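Local coordinates for CytC3 (Streptomyces sp., PDB 3GJB), which is probably a non-haem iron(II)- and 2-oxoglutarate-dependent halogenase of the phytanoyl-CoA dioxygenase family, chlorinating unactivated carbon in natural-product biosynthesis, at residues A[152-157]-A[251-256]; A[98-103]-A[258-263]; A[23-28]-A[163-168]; A[60-65]-A[277-282]. All blocks are in the same frame, centred on the assembly; numbering follows the deposited sequence.

Four contacts tie distant parts of one chain round the main six-stranded antiparallel sheet. Along the sequence, contact 1 is nested inside the loop closed by contact 2, which is nested in turn inside that closed by contact 4; contact 3 crosses all three. Strand 253-262 supplies both contact 1 and contact 2, whose centres are about 22 Å apart and which touch through Phe256 and Ser103. Contact 3, its centre about 18 Å from that of contact 1, joins edge strand 25-30 to strand 163-165 of a separate three-stranded sheet. Contacts 3 and 4 have centres about 29 Å apart, on opposite sides of the chain's centre. Contact 1 reaches the 2-oxoglutarate of chain D, contacts 2 and 4 that of chain E.

Contact 1: A[152-157]-A[251-256]; sequences AFTHST and DYRMGF. With AKG (2-oxoglutaric acid), chain D.
One face of the Phe153 ring receives Phe256 CB, which stands 3.5 Å from the ring centroid and 20° off the normal, a CH-pi contact. The two phenyl planes are only 24° from parallel, but their centroids are offset, so there is little face-to-face stacking. The guanidinium of Arg253 is met in its plane, at the edge, by a water that Ser156 OG also holds, and its NH2 makes a weak 3.3 Å bond to O3 of the 2-oxoglutarate (chain D); NH1 bonds to Phe106 O and NH2 to Gly161 O. His155 NE2 donates its N-H to Asp251 OD1 at 2.7 Å, on the syn side but well out of the carboxylate plane. At Tyr252, Met254 CB lies at the ring edge, while Thr154 CG2 comes obliquely to CE1 (3.3 Å).

Thr154 is gripped through OG1. A chi1 of 59° turns OG1 in toward the strand, where it takes the N-H of Met254 (2.7 Å) and donates to Tyr252 O on an in-plane lone pair (3.2 Å). Phe153 N adds a 2.7 Å bond to Met254 O. Replacing Phe153 by an alanine would probably strip Phe256 CB of its aromatic cover and open a gap against helix 34-48.

Arg253 reaches the distal carboxylate of the ligand, as arginines commonly do in 2-oxoglutarate oxygenases. The loop after strand 147-152 docks on strand 253-262, with Met37, Trp41 and Ile44 of helix 34-48 packed against it and strand 98-108 flanking strand 253-262.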
# COMPACT_ATOMS: atom_id res chain seq x y z
N ALA A 152 -1.35 -10.33 -0.81
CA ALA A 152 -1.49 -11.37 0.21
C ALA A 152 -0.15 -12.06 0.40
O ALA A 152 0.38 -12.66 -0.53
CB ALA A 152 -2.55 -12.37 -0.23
N PHE A 153 0.42 -11.98 1.60
CA PHE A 153 1.69 -12.64 1.86
C PHE A 153 1.42 -14.07 2.31
O PHE A 153 2.24 -14.97 2.12
CB PHE A 153 2.50 -11.84 2.88
CG PHE A 153 3.33 -10.73 2.25
CD1 PHE A 153 3.09 -10.33 0.94
CD2 PHE A 153 4.35 -10.12 2.96
CE1 PHE A 153 3.86 -9.34 0.34
CE2 PHE A 153 5.13 -9.12 2.38
CZ PHE A 153 4.88 -8.73 1.06
N THR A 154 0.25 -14.26 2.93
CA THR A 154 -0.22 -15.58 3.35
C THR A 154 -1.55 -15.58 2.61
O THR A 154 -1.89 -14.58 1.99
CB THR A 154 -0.51 -15.69 4.86
OG1 THR A 154 -1.49 -14.72 5.22
CG2 THR A 154 0.75 -15.46 5.68
N HIS A 155 -2.30 -16.66 2.65
CA HIS A 155 -3.58 -16.65 1.96
C HIS A 155 -4.59 -15.77 2.72
O HIS A 155 -4.56 -15.67 3.95
CB HIS A 155 -4.15 -18.06 1.82
CG HIS A 155 -4.44 -18.73 3.13
ND1 HIS A 155 -5.41 -19.71 3.27
CD2 HIS A 155 -3.89 -18.58 4.36
CE1 HIS A 155 -5.44 -20.12 4.52
NE2 HIS A 155 -4.52 -19.45 5.21
N SER A 156 -5.47 -15.11 1.98
CA SER A 156 -6.48 -14.30 2.62
C SER A 156 -7.77 -15.04 2.30
O SER A 156 -8.18 -15.08 1.14
CB SER A 156 -6.53 -12.89 2.04
OG SER A 156 -7.44 -12.11 2.79
N THR A 157 -8.39 -15.62 3.31
CA THR A 157 -9.61 -16.38 3.09
C THR A 157 -10.78 -15.82 3.88
O THR A 157 -10.60 -14.92 4.70
CB THR A 157 -9.42 -17.83 3.52
OG1 THR A 157 -9.16 -17.87 4.93
CG2 THR A 157 -8.25 -18.45 2.78
N ASP A 251 -3.32 -20.07 11.89
CA ASP A 251 -3.61 -19.57 10.55
C ASP A 251 -3.78 -18.05 10.59
O ASP A 251 -4.85 -17.54 10.88
CB ASP A 251 -4.89 -20.23 10.02
CG ASP A 251 -5.36 -19.64 8.70
OD1 ASP A 251 -4.52 -19.16 7.91
OD2 ASP A 251 -6.59 -19.68 8.44
N TYR A 252 -2.71 -17.33 10.32
CA TYR A 252 -2.81 -15.88 10.35
C TYR A 252 -2.78 -15.37 8.92
O TYR A 252 -2.22 -16.01 8.03
CB TYR A 252 -1.66 -15.27 11.16
CG TYR A 252 -0.31 -15.39 10.48
CD1 TYR A 252 0.08 -14.48 9.51
CD2 TYR A 252 0.53 -16.47 10.76
CE1 TYR A 252 1.28 -14.63 8.82
CE2 TYR A 252 1.74 -16.63 10.08
CZ TYR A 252 2.10 -15.71 9.10
OH TYR A 252 3.27 -15.87 8.40
N ARG A 253 -3.41 -14.23 8.69
CA ARG A 253 -3.41 -13.65 7.37
C ARG A 253 -2.49 -12.45 7.42
O ARG A 253 -2.51 -11.68 8.38
CB ARG A 253 -4.81 -13.21 6.96
CG ARG A 253 -4.81 -12.33 5.74
CD ARG A 253 -4.86 -10.86 6.13
NE ARG A 253 -6.23 -10.41 6.33
CZ ARG A 253 -6.58 -9.19 6.72
NH1 ARG A 253 -5.65 -8.26 6.96
NH2 ARG A 253 -7.86 -8.88 6.83
N MET A 254 -1.67 -12.30 6.39
CA MET A 254 -0.74 -11.19 6.33
C MET A 254 -0.81 -10.50 5.00
O MET A 254 -0.41 -11.06 3.98
CB MET A 254 0.70 -11.65 6.57
CG MET A 254 1.68 -10.50 6.71
SD MET A 254 1.18 -9.37 8.03
CE MET A 254 1.69 -10.29 9.47
N GLY A 255 -1.32 -9.27 5.01
CA GLY A 255 -1.41 -8.50 3.80
C GLY A 255 -0.34 -7.41 3.85
O GLY A 255 -0.04 -6.86 4.90
N PHE A 256 0.25 -7.12 2.70
CA PHE A 256 1.25 -6.08 2.63
C PHE A 256 0.69 -5.07 1.65
O PHE A 256 0.49 -5.38 0.49
CB PHE A 256 2.58 -6.62 2.10
CG PHE A 256 3.60 -5.56 1.85
CD1 PHE A 256 4.14 -4.84 2.91
CD2 PHE A 256 4.01 -5.26 0.56
CE1 PHE A 256 5.09 -3.84 2.68
CE2 PHE A 256 4.95 -4.25 0.32
CZ PHE A 256 5.49 -3.54 1.39
C1 AKG D . -9.41 -1.76 6.14
O1 AKG D . -8.22 -1.96 5.94
O2 AKG D . -9.98 -0.67 5.62
C2 AKG D . -10.21 -2.73 6.95
O5 AKG D . -11.42 -2.55 7.16
C3 AKG D . -9.51 -3.94 7.51
C4 AKG D . -10.46 -4.79 8.32
C5 AKG D . -9.74 -6.00 8.85
O3 AKG D . -8.57 -6.19 8.61
O4 AKG D . -10.43 -6.86 9.61
O HOH W 1 -7.83 -12.27 5.48
O HOH W 2 -8.05 -19.85 6.13

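Contact 2: A[98-103]-A[258-263]; sequences LLCWRS and ARYVPT. With AKG (2-oxoglutaric acid), chain E.
Arg259, Leu99 and Val261 bury the most surface here. Arg259 runs extended from CG to NE past Trp101, its CB 3.5 Å from Trp101 NE1, with ring and guanidinium planes 45° apart. O3 of the second 2-oxoglutarate (chain E) stands 3.4 Å from Arg259 NE, above one face of that guanidinium rather than in line with an N-H, and no hydrogen bond is evident between them; NE instead forms a salt bridge with Glu104. Trp101 NE1 bonds to Thr146.

Leu99 and Val261 form a hydrogen-bonded antiparallel pair: Leu99 N to Val261 O and Val261 N to Leu99 O are both 2.9 Å. On the face they share with Arg259, Leu99 CB meets Val261 CG2 at 4.0 Å, and the same methyl touches Trp101 CD1 (3.8 Å). On the other face, Cys100 SG stands above the Tyr260 ring, 4.5 Å from its centroid and 20° off the normal, a sulfur-aromatic contact.

Nearby, Arg102 NH2 makes a weak, bent bond (119°) to O1 of the ligand. Neighbouring antiparallel strands, packed on both faces and turning arginines toward the bound 2-oxoglutarate, are consistent with the double-stranded beta-helix (jelly roll) expected of the cupin clan.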
# COMPACT_ATOMS: atom_id res chain seq x y z
N LEU A 98 4.76 7.56 -11.15
CA LEU A 98 4.25 7.08 -9.87
C LEU A 98 5.17 7.13 -8.68
O LEU A 98 6.36 6.82 -8.76
CB LEU A 98 3.77 5.65 -10.02
CG LEU A 98 2.58 5.37 -10.92
CD1 LEU A 98 2.37 3.85 -10.99
CD2 LEU A 98 1.33 6.06 -10.38
N LEU A 99 4.57 7.49 -7.55
CA LEU A 99 5.27 7.55 -6.28
C LEU A 99 4.64 6.56 -5.31
O LEU A 99 3.41 6.43 -5.24
CB LEU A 99 5.14 8.94 -5.65
CG LEU A 99 5.79 10.14 -6.35
CD1 LEU A 99 5.48 11.41 -5.55
CD2 LEU A 99 7.30 9.90 -6.44
N CYS A 100 5.48 5.83 -4.60
CA CYS A 100 5.01 4.93 -3.57
C CYS A 100 5.37 5.73 -2.33
O CYS A 100 6.55 5.89 -2.02
CB CYS A 100 5.77 3.61 -3.58
SG CYS A 100 5.23 2.54 -2.22
N TRP A 101 4.37 6.25 -1.65
CA TRP A 101 4.63 7.07 -0.47
C TRP A 101 4.46 6.32 0.85
O TRP A 101 4.73 6.86 1.92
CB TRP A 101 3.71 8.30 -0.48
CG TRP A 101 2.27 7.94 -0.31
CD1 TRP A 101 1.43 7.44 -1.26
CD2 TRP A 101 1.52 8.03 0.90
NE1 TRP A 101 0.19 7.22 -0.71
CE2 TRP A 101 0.21 7.57 0.61
CE3 TRP A 101 1.81 8.46 2.20
CZ2 TRP A 101 -0.80 7.53 1.58
CZ3 TRP A 101 0.81 8.41 3.16
CH2 TRP A 101 -0.48 7.95 2.85
N ARG A 102 4.01 5.07 0.76
CA ARG A 102 3.84 4.28 1.97
C ARG A 102 3.50 2.82 1.75
O ARG A 102 2.91 2.43 0.73
CB ARG A 102 2.74 4.89 2.84
CG ARG A 102 2.48 4.11 4.13
CD ARG A 102 2.38 5.04 5.32
NE ARG A 102 1.03 5.51 5.52
CZ ARG A 102 0.69 6.46 6.39
NH1 ARG A 102 1.60 7.05 7.14
NH2 ARG A 102 -0.58 6.79 6.53
N SER A 103 3.90 2.01 2.72
CA SER A 103 3.61 0.59 2.73
C SER A 103 3.39 0.26 4.21
O SER A 103 3.98 0.90 5.09
CB SER A 103 4.77 -0.22 2.15
OG SER A 103 5.89 -0.23 3.01
N ALA A 258 0.89 -1.39 -0.36
CA ALA A 258 1.77 -0.35 -0.85
C ALA A 258 0.83 0.68 -1.48
O ALA A 258 -0.05 0.33 -2.27
CB ALA A 258 2.72 -0.90 -1.90
N ARG A 259 0.99 1.95 -1.11
CA ARG A 259 0.12 2.99 -1.64
C ARG A 259 0.83 3.94 -2.61
O ARG A 259 1.96 4.38 -2.36
CB ARG A 259 -0.50 3.77 -0.47
CG ARG A 259 -1.29 2.87 0.49
CD ARG A 259 -1.66 3.63 1.74
NE ARG A 259 -2.24 2.78 2.79
CZ ARG A 259 -3.51 2.40 2.84
NH1 ARG A 259 -4.38 2.76 1.90
NH2 ARG A 259 -3.93 1.66 3.86
N TYR A 260 0.16 4.23 -3.72
CA TYR A 260 0.72 5.08 -4.77
C TYR A 260 -0.07 6.34 -5.12
O TYR A 260 -1.30 6.36 -5.05
CB TYR A 260 0.90 4.26 -6.05
CG TYR A 260 1.74 3.02 -5.91
CD1 TYR A 260 1.24 1.88 -5.27
CD2 TYR A 260 3.05 2.98 -6.39
CE1 TYR A 260 2.03 0.73 -5.12
CE2 TYR A 260 3.85 1.84 -6.25
CZ TYR A 260 3.33 0.72 -5.61
OH TYR A 260 4.13 -0.39 -5.44
N VAL A 261 0.67 7.37 -5.51
CA VAL A 261 0.09 8.64 -5.94
C VAL A 261 0.92 9.19 -7.10
O VAL A 261 2.14 9.01 -7.14
CB VAL A 261 0.09 9.72 -4.82
CG1 VAL A 261 -0.93 9.38 -3.76
CG2 VAL A 261 1.49 9.86 -4.23
N PRO A 262 0.26 9.83 -8.07
CA PRO A 262 1.03 10.39 -9.18
C PRO A 262 1.94 11.48 -8.61
O PRO A 262 1.73 11.94 -7.49
CB PRO A 262 -0.05 10.93 -10.12
CG PRO A 262 -1.20 11.23 -9.20
CD PRO A 262 -1.18 10.03 -8.27
N THR A 263 2.94 11.88 -9.38
CA THR A 263 3.91 12.89 -8.94
C THR A 263 3.37 14.28 -8.57
O THR A 263 3.93 14.95 -7.70
CB THR A 263 5.03 13.06 -9.99
OG1 THR A 263 4.44 13.22 -11.29
CG2 THR A 263 5.93 11.83 -9.99
C1 AKG E . -2.63 7.34 9.41
O1 AKG E . -1.52 6.94 9.14
O2 AKG E . -2.86 7.89 10.61
C2 AKG E . -3.76 7.21 8.41
O5 AKG E . -4.87 7.61 8.70
C3 AKG E . -3.49 6.58 7.05
C4 AKG E . -4.74 6.51 6.16
C5 AKG E . -4.42 5.83 4.83
O3 AKG E . -3.30 5.43 4.58
O4 AKG E . -5.39 5.66 3.91

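Contact 3: A[23-28]-A[163-168]; sequences DGYIGP and LQLMPG
Tyr25 and Leu165 run antiparallel to one another, and the tyrosine can be followed outward. Its CB lies 3.9 Å from Leu165 CD1. CG and CD2 both come closer to that methyl, CD2 at 3.5 Å. Further out, CE1 and CZ pass under Leu165 CB, which sits 3.6 Å from the ring centroid and 13° off the normal, a CH-pi contact over the middle of the face. CE1 also meets Met166 O at 3.3 Å, at the ring edge. The hydroxyl ends against the Pro167 ring, with Tyr25 OH 3.4 Å from Pro167 CG; Pro167 N is equally near but, being a proline nitrogen, cannot donate.

The ring is enclosed from behind as well: Asp23 CB stands 3.4 Å above the opposite face, near the rim. A chi1 of 66° carries the Tyr25 ring over toward Leu165. Gly24, at positive phi, ends helix 14-23 and turns the chain so that Asp23 and Tyr25 both reach segment 163-168.

Asp23 supplies the one hydrogen bond across the contact: Gly168 N to Asp23 OD1, 2.9 Å, taken on the anti side and 33° out of the carboxylate plane. Alongside, Asp23 CA offers a C-H contact to Gly168 O.

Strand 25-30 is an outer strand of the main sheet, and strand 163-165 belongs to the smaller three-stranded one. The joint between them is therefore mainly apolar, built on CH-pi contact over an aromatic face, with one polar tie, Gly168 N to Asp23 OD1.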
# COMPACT_ATOMS: atom_id res chain seq x y z
N ASP A 23 -15.91 -0.20 -10.23
CA ASP A 23 -15.93 -0.73 -8.87
C ASP A 23 -15.06 -0.04 -7.83
O ASP A 23 -15.37 -0.08 -6.64
CB ASP A 23 -15.57 -2.21 -8.89
CG ASP A 23 -16.43 -2.99 -9.84
OD1 ASP A 23 -17.59 -2.58 -10.05
OD2 ASP A 23 -15.95 -4.01 -10.36
N GLY A 24 -13.98 0.60 -8.26
CA GLY A 24 -13.11 1.24 -7.30
C GLY A 24 -12.06 0.25 -6.86
O GLY A 24 -11.28 0.50 -5.94
N TYR A 25 -12.05 -0.91 -7.51
CA TYR A 25 -11.08 -1.95 -7.20
C TYR A 25 -11.01 -2.96 -8.34
O TYR A 25 -11.88 -3.00 -9.21
CB TYR A 25 -11.44 -2.68 -5.90
CG TYR A 25 -12.72 -3.46 -5.98
CD1 TYR A 25 -13.95 -2.88 -5.65
CD2 TYR A 25 -12.72 -4.78 -6.45
CE1 TYR A 25 -15.14 -3.58 -5.79
CE2 TYR A 25 -13.91 -5.49 -6.60
CZ TYR A 25 -15.11 -4.89 -6.27
OH TYR A 25 -16.28 -5.59 -6.42
N ILE A 26 -9.96 -3.77 -8.31
CA ILE A 26 -9.74 -4.80 -9.31
C ILE A 26 -8.86 -5.84 -8.65
O ILE A 26 -7.82 -5.52 -8.08
CB ILE A 26 -9.03 -4.23 -10.58
CG1 ILE A 26 -8.86 -5.31 -11.64
CG2 ILE A 26 -7.65 -3.72 -10.24
CD1 ILE A 26 -10.13 -5.67 -12.33
N GLY A 27 -9.30 -7.09 -8.71
CA GLY A 27 -8.52 -8.16 -8.12
C GLY A 27 -9.29 -9.45 -8.29
O GLY A 27 -10.48 -9.41 -8.56
N PRO A 28 -8.63 -10.61 -8.14
CA PRO A 28 -7.20 -10.75 -7.83
C PRO A 28 -6.31 -10.51 -9.04
O PRO A 28 -6.71 -10.77 -10.18
CB PRO A 28 -7.08 -12.19 -7.34
CG PRO A 28 -8.50 -12.60 -7.00
CD PRO A 28 -9.31 -11.91 -8.05
N LEU A 163 -10.91 -9.25 3.28
CA LEU A 163 -11.61 -8.01 3.00
C LEU A 163 -12.87 -8.29 2.19
O LEU A 163 -13.03 -9.36 1.60
CB LEU A 163 -10.71 -7.06 2.20
CG LEU A 163 -9.61 -6.23 2.89
CD1 LEU A 163 -9.08 -6.94 4.12
CD2 LEU A 163 -8.49 -5.97 1.88
N GLN A 164 -13.76 -7.31 2.16
CA GLN A 164 -15.00 -7.41 1.41
C GLN A 164 -15.16 -6.14 0.60
O GLN A 164 -15.09 -5.03 1.14
CB GLN A 164 -16.18 -7.58 2.36
CG GLN A 164 -16.23 -8.93 3.03
CD GLN A 164 -17.17 -8.94 4.21
OE1 GLN A 164 -16.89 -8.34 5.24
NE2 GLN A 164 -18.30 -9.61 4.05
N LEU A 165 -15.35 -6.31 -0.70
CA LEU A 165 -15.50 -5.18 -1.60
C LEU A 165 -16.90 -5.15 -2.21
O LEU A 165 -17.58 -6.18 -2.30
CB LEU A 165 -14.44 -5.26 -2.70
CG LEU A 165 -13.04 -5.05 -2.12
CD1 LEU A 165 -11.98 -5.42 -3.13
CD2 LEU A 165 -12.90 -3.61 -1.67
N MET A 166 -17.32 -3.96 -2.61
CA MET A 166 -18.65 -3.78 -3.18
C MET A 166 -18.59 -3.28 -4.62
O MET A 166 -18.02 -2.21 -4.90
CB MET A 166 -19.43 -2.80 -2.31
CG MET A 166 -20.92 -2.77 -2.56
SD MET A 166 -21.75 -1.70 -1.38
CE MET A 166 -21.95 -2.83 -0.01
N PRO A 167 -19.17 -4.04 -5.56
CA PRO A 167 -19.20 -3.69 -6.99
C PRO A 167 -19.89 -2.34 -7.17
O PRO A 167 -20.50 -1.83 -6.23
CB PRO A 167 -19.99 -4.83 -7.61
CG PRO A 167 -19.63 -5.98 -6.74
CD PRO A 167 -19.71 -5.39 -5.35
N GLY A 168 -19.81 -1.78 -8.37
CA GLY A 168 -20.42 -0.48 -8.58
C GLY A 168 -19.71 0.45 -7.61
O GLY A 168 -18.69 0.07 -7.04

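Contact 4: A[60-65]-A[277-282]; sequences NGKANI and YGDGIN. With AKG (2-oxoglutaric acid), chain E; ACT (acetate ion), chain G.
Lys62 runs alongside Asp279, both side chains pointing the same way, with CE 4.0 Å from the aspartate CG. The lysine is stretched out from CG to NZ, which carries NZ past the carboxylate to two anions. Lys62 NZ bonds to OXT of an acetate, probably from the crystallisation liquor, at 2.8 Å. More weakly, Lys62 NZ bonds to O2 of the 2-oxoglutarate (chain E) at 3.0 Å. NZ and Asp279 OD2 remain 4.9 Å apart, too far for a salt bridge; OD2 is bonded instead to the backbone N of Ala126. A water links the pair lower down, accepting from Lys62 N and donating to Asp279 OD1.

The backbones are fastened by one firm bond, Ala63 N to Asp279 O, 2.9 Å, with a C=O...N angle of 168°. Beside it the Ala63 methyl packs on Gly280 C and on Ile281 CG1 (3.9 Å). The type I' turn from Gly278 to Ile281 brings Gly280 within 4.3 Å of Gly61, CA to CA. Gly61, the N-cap of helix 62-65, faces the Asp279-Gly280 peptide so closely that any CB would clash with it; a phi of 88° at Gly280 suits glycine.

A methionine in place of Lys62 would probably leave the ligand O2 and Asp279 facing each other without a positive charge beside them.

The carboxylates of Asp279 and the ligand approach to 3.6 Å, OD2 to O2, and the lysine is likely to offset their mutual repulsion. The chemistry thus pairs a backbone clasp between helix start and hairpin turn with a positive group reaching the second 2-oxoglutarate, which His125 also binds through its backbone N.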
# COMPACT_ATOMS: atom_id res chain seq x y z
N ASN A 60 5.58 3.21 20.22
CA ASN A 60 4.39 2.39 20.30
C ASN A 60 3.37 2.89 19.30
O ASN A 60 2.23 2.43 19.29
CB ASN A 60 3.80 2.44 21.71
CG ASN A 60 4.67 1.73 22.74
OD1 ASN A 60 4.36 1.72 23.92
ND2 ASN A 60 5.78 1.15 22.27
N GLY A 61 3.78 3.83 18.47
CA GLY A 61 2.89 4.37 17.46
C GLY A 61 2.63 3.30 16.42
O GLY A 61 3.44 2.39 16.25
N LYS A 62 1.52 3.40 15.70
CA LYS A 62 1.22 2.38 14.72
C LYS A 62 2.25 2.27 13.59
O LYS A 62 2.40 1.20 12.99
CB LYS A 62 -0.20 2.57 14.16
CG LYS A 62 -0.44 3.84 13.40
CD LYS A 62 -1.88 3.89 12.93
CE LYS A 62 -2.14 5.14 12.12
NZ LYS A 62 -3.52 5.17 11.58
N ALA A 63 2.97 3.36 13.32
CA ALA A 63 4.00 3.34 12.28
C ALA A 63 5.05 2.28 12.60
O ALA A 63 5.65 1.69 11.71
CB ALA A 63 4.67 4.71 12.17
N ASN A 64 5.25 2.03 13.89
CA ASN A 64 6.22 1.05 14.37
C ASN A 64 5.57 -0.33 14.49
O ASN A 64 6.06 -1.32 13.93
CB ASN A 64 6.74 1.49 15.74
CG ASN A 64 7.98 0.73 16.16
OD1 ASN A 64 9.10 1.12 15.84
ND2 ASN A 64 7.78 -0.37 16.89
N ILE A 65 4.46 -0.37 15.22
CA ILE A 65 3.70 -1.59 15.49
C ILE A 65 3.18 -2.30 14.23
O ILE A 65 3.13 -3.52 14.19
CB ILE A 65 2.50 -1.27 16.42
CG1 ILE A 65 3.00 -0.55 17.68
CG2 ILE A 65 1.78 -2.54 16.82
CD1 ILE A 65 4.09 -1.30 18.42
N TYR A 277 6.18 13.49 13.37
CA TYR A 277 4.89 13.74 12.74
C TYR A 277 3.71 13.12 13.47
O TYR A 277 2.56 13.52 13.26
CB TYR A 277 4.94 13.22 11.30
CG TYR A 277 3.71 13.46 10.47
CD1 TYR A 277 3.44 14.71 9.92
CD2 TYR A 277 2.82 12.41 10.19
CE1 TYR A 277 2.32 14.92 9.11
CE2 TYR A 277 1.71 12.61 9.38
CZ TYR A 277 1.47 13.86 8.84
OH TYR A 277 0.38 14.05 8.03
N GLY A 278 3.97 12.14 14.33
CA GLY A 278 2.90 11.50 15.05
C GLY A 278 2.69 10.06 14.60
O GLY A 278 3.08 9.69 13.49
N ASP A 279 2.07 9.26 15.46
CA ASP A 279 1.81 7.85 15.17
C ASP A 279 3.10 7.09 14.93
O ASP A 279 3.10 6.05 14.29
CB ASP A 279 0.88 7.70 13.96
CG ASP A 279 -0.56 8.07 14.27
OD1 ASP A 279 -1.12 7.49 15.23
OD2 ASP A 279 -1.14 8.92 13.58
N GLY A 280 4.20 7.62 15.45
CA GLY A 280 5.48 6.96 15.29
C GLY A 280 6.18 7.37 14.01
O GLY A 280 7.33 7.01 13.80
N ILE A 281 5.49 8.11 13.15
CA ILE A 281 6.09 8.57 11.91
C ILE A 281 7.10 9.68 12.19
O ILE A 281 6.79 10.65 12.88
CB ILE A 281 5.04 9.19 10.96
CG1 ILE A 281 4.03 8.15 10.47
CG2 ILE A 281 5.77 9.88 9.80
CD1 ILE A 281 2.85 8.72 9.76
N ASN A 282 8.31 9.53 11.66
CA ASN A 282 9.34 10.54 11.81
C ASN A 282 9.88 10.75 10.40
O ASN A 282 10.59 9.91 9.87
CB ASN A 282 10.46 10.08 12.74
CG ASN A 282 11.41 11.21 13.09
OD1 ASN A 282 12.06 11.79 12.21
ND2 ASN A 282 11.50 11.54 14.37
C1 AKG E . -2.63 7.34 9.41
O1 AKG E . -1.52 6.94 9.14
O2 AKG E . -2.86 7.89 10.61
C2 AKG E . -3.76 7.21 8.41
O5 AKG E . -4.87 7.61 8.70
C3 AKG E . -3.49 6.58 7.05
C4 AKG E . -4.74 6.51 6.16
C5 AKG E . -4.42 5.83 4.83
O3 AKG E . -3.30 5.43 4.58
O4 AKG E . -5.39 5.66 3.91
C ACT G . -5.60 3.37 14.03
O ACT G . -5.51 2.53 13.15
OXT ACT G . -5.15 4.62 13.81
CH3 ACT G . -6.20 3.02 15.35
O HOH W 3 -0.24 5.27 16.50